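Local coordinates for protein DNA polymerase II large subunit (Pyrococcus horikoshii, PDB 5BKH) that carries a mini-intein that probably excises itself from a DNA polymerase II precursor by protein splicing, seen here in a domain-swapped form, at residues Thr70-Val75 with Phe154-Lys159; Val57-Pro62 with Tyr161-Ile166; Val18-Thr23 with Val53-Tyr58. All blocks are in the same frame, centred on the assembly; numbering follows the deposited sequence.

Interaction 1: residues Thr70-Val75 with Phe154-Lys159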
loop_
_atom_site.group_PDB
_atom_site.type_symbol
_atom_site.label_atom_id
_atom_site.label_comp_id
_atom_site.label_asym_id
_atom_site.label_seq_id
_atom_site.Cartn_x
_atom_site.Cartn_y
_atom_site.Cartn_z
ATOM N N THR A 70 -15.911 -33.326 -8.912
ATOM C CA THR A 70 -16.533 -32.209 -9.603
ATOM C C THR A 70 -15.692 -31.804 -10.806
ATOM O O THR A 70 -14.520 -32.180 -10.946
ATOM C CB THR A 70 -16.779 -31.015 -8.664
ATOM O OG1 THR A 70 -17.897 -30.255 -9.142
ATOM C CG2 THR A 70 -15.570 -30.112 -8.589
ATOM N N ASP A 71 -16.332 -31.041 -11.688
ATOM C CA ASP A 71 -15.750 -30.684 -12.972
ATOM C C ASP A 71 -14.846 -29.468 -12.844
ATOM O O ASP A 71 -15.165 -28.503 -12.140
ATOM C CB ASP A 71 -16.853 -30.403 -13.994
ATOM C CG ASP A 71 -17.595 -31.657 -14.409
ATOM O OD1 ASP A 71 -16.946 -32.717 -14.540
ATOM O OD2 ASP A 71 -18.827 -31.583 -14.604
ATOM N N ILE A 72 -13.715 -29.521 -13.542
ATOM C CA ILE A 72 -12.761 -28.419 -13.596
ATOM C C ILE A 72 -13.154 -27.541 -14.779
ATOM O O ILE A 72 -12.817 -27.842 -15.925
ATOM C CB ILE A 72 -11.325 -28.927 -13.730
ATOM C CG1 ILE A 72 -10.954 -29.811 -12.541
ATOM C CG2 ILE A 72 -10.365 -27.759 -13.869
ATOM C CD1 ILE A 72 -9.462 -30.022 -12.384
ATOM N N GLU A 73 -13.871 -26.448 -14.508
ATOM C CA GLU A 73 -14.310 -25.578 -15.593
ATOM C C GLU A 73 -13.126 -24.842 -16.217
ATOM O O GLU A 73 -12.864 -24.965 -17.419
ATOM C CB GLU A 73 -15.361 -24.593 -15.080
ATOM C CG GLU A 73 -16.635 -25.266 -14.592
ATOM C CD GLU A 73 -17.617 -24.290 -13.975
ATOM O OE1 GLU A 73 -17.199 -23.164 -13.629
ATOM O OE2 GLU A 73 -18.805 -24.650 -13.830
ATOM N N GLU A 74 -12.389 -24.083 -15.410
ATOM C CA GLU A 74 -11.244 -23.325 -15.887
ATOM C C GLU A 74 -10.046 -23.565 -14.981
ATOM O O GLU A 74 -10.195 -23.831 -13.786
ATOM C CB GLU A 74 -11.547 -21.824 -15.933
ATOM C CG GLU A 74 -12.732 -21.451 -16.798
ATOM C CD GLU A 74 -13.308 -20.101 -16.432
ATOM O OE1 GLU A 74 -12.736 -19.436 -15.543
ATOM O OE2 GLU A 74 -14.329 -19.703 -17.032
ATOM N N VAL A 75 -8.854 -23.471 -15.562
ATOM C CA VAL A 75 -7.614 -23.384 -14.800
ATOM C C VAL A 75 -6.917 -22.091 -15.202
ATOM O O VAL A 75 -6.790 -21.789 -16.394
ATOM C CB VAL A 75 -6.704 -24.603 -15.027
ATOM C CG1 VAL A 75 -5.591 -24.636 -13.987
ATOM C CG2 VAL A 75 -7.514 -25.877 -14.972
ATOM N N PHE A 154 -1.715 -19.476 -9.357
ATOM C CA PHE A 154 -2.700 -20.260 -10.081
ATOM C C PHE A 154 -4.045 -20.227 -9.364
ATOM O O PHE A 154 -4.134 -19.984 -8.158
ATOM C CB PHE A 154 -2.223 -21.704 -10.243
ATOM C CG PHE A 154 -1.037 -21.850 -11.152
ATOM C CD1 PHE A 154 0.247 -21.621 -10.684
ATOM C CD2 PHE A 154 -1.204 -22.215 -12.476
ATOM C CE1 PHE A 154 1.341 -21.751 -11.523
ATOM C CE2 PHE A 154 -0.115 -22.348 -13.316
ATOM C CZ PHE A 154 1.159 -22.116 -12.838
ATOM N N SER A 155 -5.099 -20.465 -10.135
ATOM C CA SER A 155 -6.453 -20.510 -9.613
ATOM C C SER A 155 -7.190 -21.660 -10.277
ATOM O O SER A 155 -6.830 -22.109 -11.368
ATOM C CB SER A 155 -7.205 -19.195 -9.852
ATOM O OG SER A 155 -6.591 -18.122 -9.165
ATOM N N LEU A 156 -8.232 -22.135 -9.603
ATOM C CA LEU A 156 -9.040 -23.240 -10.095
ATOM C C LEU A 156 -10.502 -22.857 -9.950
ATOM O O LEU A 156 -10.956 -22.537 -8.848
ATOM C CB LEU A 156 -8.732 -24.530 -9.327
ATOM C CG LEU A 156 -9.673 -25.737 -9.432
ATOM C CD1 LEU A 156 -10.178 -25.956 -10.851
ATOM C CD2 LEU A 156 -8.988 -26.992 -8.912
ATOM N N ASN A 157 -11.230 -22.882 -11.059
ATOM C CA ASN A 157 -12.674 -22.708 -11.048
ATOM C C ASN A 157 -13.300 -24.084 -11.234
ATOM O O ASN A 157 -13.127 -24.719 -12.281
ATOM C CB ASN A 157 -13.123 -21.735 -12.135
ATOM C CG ASN A 157 -12.859 -20.292 -11.760
ATOM O OD1 ASN A 157 -12.809 -19.944 -10.578
ATOM N ND2 ASN A 157 -12.695 -19.438 -12.767
ATOM N N ALA A 158 -13.989 -24.559 -10.206
ATOM C CA ALA A 158 -14.668 -25.840 -10.247
ATOM C C ALA A 158 -16.161 -25.617 -10.068
ATOM O O ALA A 158 -16.604 -24.549 -9.634
ATOM C CB ALA A 158 -14.133 -26.793 -9.176
ATOM N N LYS A 159 -16.937 -26.633 -10.419
ATOM C CA LYS A 159 -18.386 -26.520 -10.411
ATOM C C LYS A 159 -18.929 -26.913 -9.041
ATOM O O LYS A 159 -18.530 -27.940 -8.479
ATOM C CB LYS A 159 -18.987 -27.389 -11.518
ATOM C CG LYS A 159 -20.480 -27.627 -11.410
ATOM C CD LYS A 159 -20.852 -28.981 -11.991
ATOM C CE LYS A 159 -20.510 -29.052 -13.474
ATOM N NZ LYS A 159 -21.482 -29.879 -14.244
#

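Interaction 2: residues Val57-Pro62 with Tyr161-Ile166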
loop_
_atom_site.group_PDB
_atom_site.type_symbol
_atom_site.label_atom_id
_atom_site.label_comp_id
_atom_site.label_asym_id
_atom_site.label_seq_id
_atom_site.Cartn_x
_atom_site.Cartn_y
_atom_site.Cartn_z
ATOM N N VAL A 57 -11.755 -33.002 -10.352
ATOM C CA VAL A 57 -11.071 -32.612 -9.123
ATOM C C VAL A 57 -11.860 -33.150 -7.937
ATOM O O VAL A 57 -13.103 -33.139 -7.946
ATOM C CB VAL A 57 -10.883 -31.080 -9.041
ATOM C CG1 VAL A 57 -12.197 -30.372 -9.172
ATOM C CG2 VAL A 57 -10.190 -30.674 -7.754
ATOM N N TYR A 58 -11.146 -33.643 -6.917
ATOM C CA TYR A 58 -11.798 -34.140 -5.710
ATOM C C TYR A 58 -12.096 -32.975 -4.769
ATOM O O TYR A 58 -11.186 -32.239 -4.367
ATOM C CB TYR A 58 -10.893 -35.168 -5.043
ATOM C CG TYR A 58 -11.040 -36.591 -5.545
ATOM C CD1 TYR A 58 -9.993 -37.231 -6.215
ATOM C CD2 TYR A 58 -12.163 -37.344 -5.228
ATOM C CE1 TYR A 58 -10.119 -38.528 -6.657
ATOM C CE2 TYR A 58 -12.281 -38.663 -5.648
ATOM C CZ TYR A 58 -11.249 -39.248 -6.358
ATOM O OH TYR A 58 -11.361 -40.558 -6.774
ATOM N N SER A 59 -13.375 -32.805 -4.431
ATOM C CA SER A 59 -13.822 -31.781 -3.499
ATOM C C SER A 59 -14.628 -32.414 -2.365
ATOM O O SER A 59 -14.723 -33.644 -2.274
ATOM C CB SER A 59 -14.651 -30.730 -4.238
ATOM O OG SER A 59 -14.817 -29.557 -3.466
ATOM N N PHE A 60 -15.236 -31.587 -1.513
ATOM C CA PHE A 60 -15.978 -32.068 -0.355
ATOM C C PHE A 60 -17.378 -31.475 -0.340
ATOM O O PHE A 60 -17.561 -30.283 -0.606
ATOM C CB PHE A 60 -15.256 -31.717 0.955
ATOM C CG PHE A 60 -15.786 -32.453 2.157
ATOM C CD1 PHE A 60 -15.359 -33.739 2.442
ATOM C CD2 PHE A 60 -16.713 -31.861 2.998
ATOM C CE1 PHE A 60 -15.842 -34.421 3.540
ATOM C CE2 PHE A 60 -17.202 -32.538 4.103
ATOM C CZ PHE A 60 -16.765 -33.817 4.374
ATOM N N ASN A 61 -18.366 -32.317 -0.016
ATOM C CA ASN A 61 -19.756 -31.918 0.146
ATOM C C ASN A 61 -20.046 -31.813 1.635
ATOM O O ASN A 61 -20.200 -32.847 2.308
ATOM C CB ASN A 61 -20.690 -32.938 -0.515
ATOM C CG ASN A 61 -22.106 -32.417 -0.674
ATOM O OD1 ASN A 61 -22.472 -31.385 -0.112
ATOM N ND2 ASN A 61 -22.913 -33.137 -1.445
ATOM N N PRO A 62 -20.111 -30.603 2.202
ATOM C CA PRO A 62 -20.370 -30.466 3.641
ATOM C C PRO A 62 -21.824 -30.658 4.035
ATOM O O PRO A 62 -22.112 -30.735 5.237
ATOM C CB PRO A 62 -19.914 -29.032 3.936
ATOM C CG PRO A 62 -20.138 -28.311 2.657
ATOM C CD PRO A 62 -19.851 -29.304 1.559
ATOM N N TYR A 161 -18.778 -27.397 -5.897
ATOM C CA TYR A 161 -17.921 -27.600 -4.735
ATOM C C TYR A 161 -16.534 -27.050 -5.040
ATOM O O TYR A 161 -15.804 -27.609 -5.867
ATOM C CB TYR A 161 -17.873 -29.081 -4.372
ATOM C CG TYR A 161 -19.245 -29.711 -4.279
ATOM C CD1 TYR A 161 -20.209 -29.202 -3.415
ATOM C CD2 TYR A 161 -19.589 -30.792 -5.078
ATOM C CE1 TYR A 161 -21.469 -29.770 -3.333
ATOM C CE2 TYR A 161 -20.843 -31.369 -5.004
ATOM C CZ TYR A 161 -21.781 -30.853 -4.131
ATOM O OH TYR A 161 -23.032 -31.422 -4.056
ATOM N N HIS A 162 -16.164 -25.967 -4.357
ATOM C CA HIS A 162 -14.976 -25.191 -4.695
ATOM C C HIS A 162 -13.787 -25.456 -3.780
ATOM O O HIS A 162 -12.744 -24.816 -3.940
ATOM C CB HIS A 162 -15.316 -23.701 -4.685
ATOM C CG HIS A 162 -16.596 -23.378 -5.390
ATOM N ND1 HIS A 162 -16.770 -23.587 -6.741
ATOM C CD2 HIS A 162 -17.763 -22.868 -4.935
ATOM C CE1 HIS A 162 -17.991 -23.219 -7.088
ATOM N NE2 HIS A 162 -18.614 -22.779 -6.010
ATOM N N THR A 163 -13.909 -26.375 -2.838
ATOM C CA THR A 163 -12.789 -26.686 -1.971
ATOM C C THR A 163 -11.892 -27.728 -2.632
ATOM O O THR A 163 -12.279 -28.405 -3.589
ATOM C CB THR A 163 -13.286 -27.181 -0.615
ATOM O OG1 THR A 163 -12.285 -26.926 0.374
ATOM C CG2 THR A 163 -13.579 -28.666 -0.665
ATOM N N VAL A 164 -10.676 -27.850 -2.110
ATOM C CA VAL A 164 -9.655 -28.676 -2.735
ATOM C C VAL A 164 -8.924 -29.465 -1.655
ATOM O O VAL A 164 -8.794 -29.017 -0.512
ATOM C CB VAL A 164 -8.697 -27.796 -3.580
ATOM C CG1 VAL A 164 -7.263 -27.918 -3.125
ATOM C CG2 VAL A 164 -8.828 -28.150 -5.045
ATOM N N ILE A 165 -8.461 -30.658 -2.014
ATOM C CA ILE A 165 -7.866 -31.582 -1.057
ATOM C C ILE A 165 -6.359 -31.577 -1.260
ATOM O O ILE A 165 -5.846 -32.095 -2.258
ATOM C CB ILE A 165 -8.451 -32.992 -1.195
ATOM C CG1 ILE A 165 -9.952 -32.950 -0.906
ATOM C CG2 ILE A 165 -7.750 -33.949 -0.242
ATOM C CD1 ILE A 165 -10.741 -34.009 -1.623
ATOM N N ILE A 166 -5.654 -31.001 -0.294
ATOM C CA ILE A 166 -4.205 -30.862 -0.328
ATOM C C ILE A 166 -3.648 -31.760 0.765
ATOM O O ILE A 166 -3.895 -31.518 1.953
ATOM C CB ILE A 166 -3.776 -29.405 -0.108
ATOM C CG1 ILE A 166 -4.379 -28.502 -1.185
ATOM C CG2 ILE A 166 -2.260 -29.301 -0.087
ATOM C CD1 ILE A 166 -3.831 -27.094 -1.191
#

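Interaction 3: residues Val18-Thr23 with Val53-Tyr58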
loop_
_atom_site.group_PDB
_atom_site.type_symbol
_atom_site.label_atom_id
_atom_site.label_comp_id
_atom_site.label_asym_id
_atom_site.label_seq_id
_atom_site.Cartn_x
_atom_site.Cartn_y
_atom_site.Cartn_z
ATOM N N VAL A 18 -6.863 -35.291 -7.729
ATOM C CA VAL A 18 -7.774 -35.326 -8.859
ATOM C C VAL A 18 -7.900 -36.771 -9.316
ATOM O O VAL A 18 -7.157 -37.654 -8.887
ATOM C CB VAL A 18 -7.287 -34.444 -10.033
ATOM C CG1 VAL A 18 -7.491 -32.969 -9.726
ATOM C CG2 VAL A 18 -5.824 -34.741 -10.372
ATOM N N GLN A 19 -8.863 -36.997 -10.196
ATOM C CA GLN A 19 -9.039 -38.267 -10.881
ATOM C C GLN A 19 -8.876 -38.012 -12.372
ATOM O O GLN A 19 -9.638 -37.232 -12.960
ATOM C CB GLN A 19 -10.407 -38.872 -10.565
ATOM C CG GLN A 19 -10.778 -40.068 -11.414
ATOM C CD GLN A 19 -12.049 -40.734 -10.932
ATOM O OE1 GLN A 19 -12.234 -40.940 -9.734
ATOM N NE2 GLN A 19 -12.936 -41.066 -11.862
ATOM N N ILE A 20 -7.859 -38.635 -12.966
ATOM C CA ILE A 20 -7.633 -38.593 -14.404
ATOM C C ILE A 20 -7.807 -40.008 -14.943
ATOM O O ILE A 20 -7.250 -40.965 -14.389
ATOM C CB ILE A 20 -6.251 -38.003 -14.764
ATOM C CG1 ILE A 20 -5.113 -39.007 -14.569
ATOM C CG2 ILE A 20 -5.953 -36.788 -13.911
ATOM C CD1 ILE A 20 -3.731 -38.392 -14.662
ATOM N N ASN A 21 -8.624 -40.139 -15.991
ATOM C CA ASN A 21 -8.917 -41.430 -16.623
ATOM C C ASN A 21 -9.244 -42.506 -15.587
ATOM O O ASN A 21 -8.782 -43.645 -15.675
ATOM C CB ASN A 21 -7.763 -41.871 -17.525
ATOM C CG ASN A 21 -7.553 -40.937 -18.706
ATOM O OD1 ASN A 21 -8.510 -40.520 -19.359
ATOM N ND2 ASN A 21 -6.297 -40.611 -18.989
ATOM N N GLY A 22 -10.043 -42.134 -14.586
ATOM C CA GLY A 22 -10.496 -43.051 -13.562
ATOM C C GLY A 22 -9.559 -43.218 -12.382
ATOM O O GLY A 22 -10.015 -43.547 -11.282
ATOM N N THR A 23 -8.261 -43.001 -12.578
ATOM C CA THR A 23 -7.427 -43.222 -11.404
ATOM C C THR A 23 -7.161 -41.911 -10.674
ATOM O O THR A 23 -6.966 -40.869 -11.314
ATOM C CB THR A 23 -6.092 -43.860 -11.794
ATOM O OG1 THR A 23 -5.337 -42.946 -12.597
ATOM C CG2 THR A 23 -6.324 -45.140 -12.581
ATOM N N VAL A 53 -7.269 -34.424 -21.220
ATOM C CA VAL A 53 -7.362 -35.704 -20.528
ATOM C C VAL A 53 -8.610 -35.650 -19.658
ATOM O O VAL A 53 -8.960 -34.591 -19.129
ATOM C CB VAL A 53 -6.087 -35.991 -19.701
ATOM C CG1 VAL A 53 -6.367 -36.970 -18.569
ATOM C CG2 VAL A 53 -4.968 -36.515 -20.595
ATOM N N ASP A 54 -9.308 -36.783 -19.543
ATOM C CA ASP A 54 -10.474 -36.872 -18.671
ATOM C C ASP A 54 -10.117 -36.440 -17.254
ATOM O O ASP A 54 -9.441 -37.172 -16.525
ATOM C CB ASP A 54 -11.037 -38.295 -18.670
ATOM C CG ASP A 54 -12.034 -38.524 -19.787
ATOM O OD1 ASP A 54 -11.623 -39.003 -20.867
ATOM O OD2 ASP A 54 -13.231 -38.228 -19.584
ATOM N N ILE A 55 -10.565 -35.250 -16.863
ATOM C CA ILE A 55 -10.161 -34.610 -15.616
ATOM C C ILE A 55 -11.370 -34.487 -14.700
ATOM O O ILE A 55 -12.487 -34.224 -15.161
ATOM C CB ILE A 55 -9.524 -33.228 -15.884
ATOM C CG1 ILE A 55 -8.598 -32.813 -14.739
ATOM C CG2 ILE A 55 -10.586 -32.156 -16.133
ATOM C CD1 ILE A 55 -7.490 -33.778 -14.470
ATOM N N LYS A 56 -11.147 -34.713 -13.406
ATOM C CA LYS A 56 -12.090 -34.286 -12.381
ATOM C C LYS A 56 -11.300 -33.991 -11.115
ATOM O O LYS A 56 -10.280 -34.627 -10.846
ATOM C CB LYS A 56 -13.176 -35.338 -12.122
ATOM C CG LYS A 56 -14.394 -35.201 -13.033
ATOM C CD LYS A 56 -15.699 -35.404 -12.290
ATOM C CE LYS A 56 -16.752 -36.012 -13.203
ATOM N NZ LYS A 56 -18.109 -35.967 -12.589
ATOM N N VAL A 57 -11.755 -33.002 -10.352
ATOM C CA VAL A 57 -11.071 -32.612 -9.123
ATOM C C VAL A 57 -11.860 -33.150 -7.937
ATOM O O VAL A 57 -13.103 -33.139 -7.946
ATOM C CB VAL A 57 -10.883 -31.080 -9.041
ATOM C CG1 VAL A 57 -12.197 -30.372 -9.172
ATOM C CG2 VAL A 57 -10.190 -30.674 -7.754
ATOM N N TYR A 58 -11.146 -33.643 -6.917
ATOM C CA TYR A 58 -11.798 -34.140 -5.710
ATOM C C TYR A 58 -12.096 -32.975 -4.769
ATOM O O TYR A 58 -11.186 -32.239 -4.367
ATOM C CB TYR A 58 -10.893 -35.168 -5.043
ATOM C CG TYR A 58 -11.040 -36.591 -5.545
ATOM C CD1 TYR A 58 -9.993 -37.231 -6.215
ATOM C CD2 TYR A 58 -12.163 -37.344 -5.228
ATOM C CE1 TYR A 58 -10.119 -38.528 -6.657
ATOM C CE2 TYR A 58 -12.281 -38.663 -5.648
ATOM C CZ TYR A 58 -11.249 -39.248 -6.358
ATOM O OH TYR A 58 -11.361 -40.558 -6.774
#

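Interaction 1: residues Thr70-Val75 with Phe154-Lys159
Ile72-Val75 and Phe154-Ala158 run antiparallel, their axes 4.7 Å apart at 157°, and a classic beta bulge sets both Glu73 and Glu74 opposite Asn157. Asn157 O takes the two backbone N-H groups of the bulge, a weak, bent bond from Glu73 N and a straighter one from Glu74 N, while Asn157 N returns a bond of 3.1 Å to Glu74 O. The same pair is tied through its side chains. Asn157 ND2 gives a hydrogen to Glu74 OE1 at 2.8 Å; the oxygen lies in the plane of the amide, but the amide nitrogen meets it from above the carboxylate plane, the two flat groups being turned 61° apart. The other face of the sheet is apolar: Leu156 CD1 reaches Ile72 CG2 at 3.5 Å, the two side chains crossing at about a right angle, and Ala158 CB packs on Thr70 CG2. Beyond the strand end Lys159 N bonds to Asp71 O, in the carbonyl plane. The lysine chain, bent at chi2, chi3 and chi4, runs alongside Asp71, pointing the same way, to a salt bridge of 3.2 Å between Lys159 NZ and Asp71 OD2, weak as a hydrogen bond. Glu73 crosses over Lys159 CB, but its carboxylate has its salt bridge with Arg6. Strand 66-78 lies between strands 55-61 and 153-158 here, with Ile72 and Leu156 packed on Val57, and strand 45-51 pairs with it at Val75; on the same apolar face helix 29-34 covers Ile72 through Leu32 and Val75 through Tyr33.

Interaction 2: residues Val57-Pro62 with Tyr161-Ile166
Ser59 OG stands anti to its backbone N (chi1 -165°), which carries the hydroxyl to Thr163 O, and Tyr161 CG, anti to its carbonyl carbon, puts the ring next to Asn61. The serine hydroxyl donates to Thr163 O at 2.8 Å, approaching from above the carbonyl plane rather than along a lone pair. Around this bond the packing is close: Tyr161 CB lies 3.2 Å from Ser59 OG, and Thr163 CG2 touches both that hydroxyl and Phe60 CB. The Asn61 side chain crosses the Tyr161 ring at a slant, amide and ring planes 36° apart, with Asn61 CB over one face toward the rim. Asn61 OD1 is held by Glu63 N. At the other end Ile165 CD1 rests on Tyr58 CB at 3.6 Å, and Val57 CG2 meets Val164 CG2 at 3.9 Å, the two valines crossing at about a right angle. A second subunit adds Leu104 against Phe60 and Ile128 against Ile165. The strands cross at 109° and share no backbone pairing, so side chains do the joining: strand 164-166, paired with 169-171 near the modelled C-terminus, is laid across strand 55-61, consistent with the curled, all-beta fold of intein splicing domains of the Hint type.

Interaction 3: residues Val18-Thr23 with Val53-Tyr58
Gln19 leaves its strand with CG opposite the backbone N (chi1 170°) and stays extended beyond CG, crossing the Tyr58 ring obliquely. Its CB lies 3.9 Å from Tyr58 CE1, and at the tip Gln19 OE1 comes within 3.1 Å of Tyr58 OH, amide and ring planes 68° apart. The ring has CD1 close to Val18 C and Val18 N in plane at its edge. Cutting Tyr58 down to an alanine takes the ring's contacts away from Gln19 CB and the Val18 backbone and would probably leave the glutamine amide freer to turn. Between the strands, Gln19 N bonds to Lys56 O at 2.8 Å and Lys56 N to Gln19 O. Asn21 N continues the pairing to Asp54 O, on a lone pair, just inside the type I' turn Ile20-Thr23 that joins strands 15-20 and 23-28 as a beta hairpin. On the apolar face Val18 CG1 packs on Val57 CB, and Ile20 CG2 meets Ile55 CD1 at 3.4 Å. Leu133 of the second subunit also packs on Tyr58. Backbone bonds thus align the strands, aliphatic side chains close one face, and polar ones lie on the opposite face, as Gln19 does, or near the exposed turn, as Asn21 and Asp54 do.

Strand 55-61 links the set: its Val57-Tyr58 portion serves both interaction 2 and interaction 3, while its other edge pairs with strand 66-78, where Val57 N probably bonds to Thr70 O of interaction 1. Interactions 1 and 2 are buried; interaction 3 lies at the surface. Both 1 and 3 are antiparallel pairings within one curled sheet, but interaction 1 adds a bulge and charged side-chain bonds, whereas interaction 3 ends in an exposed hairpin turn. Interaction 2 joins that sheet to a separate two-stranded one by side-chain packing and a serine hydroxyl. Leu156 and Val164 touch, so the apolar sides of interactions 1 and 2 merge.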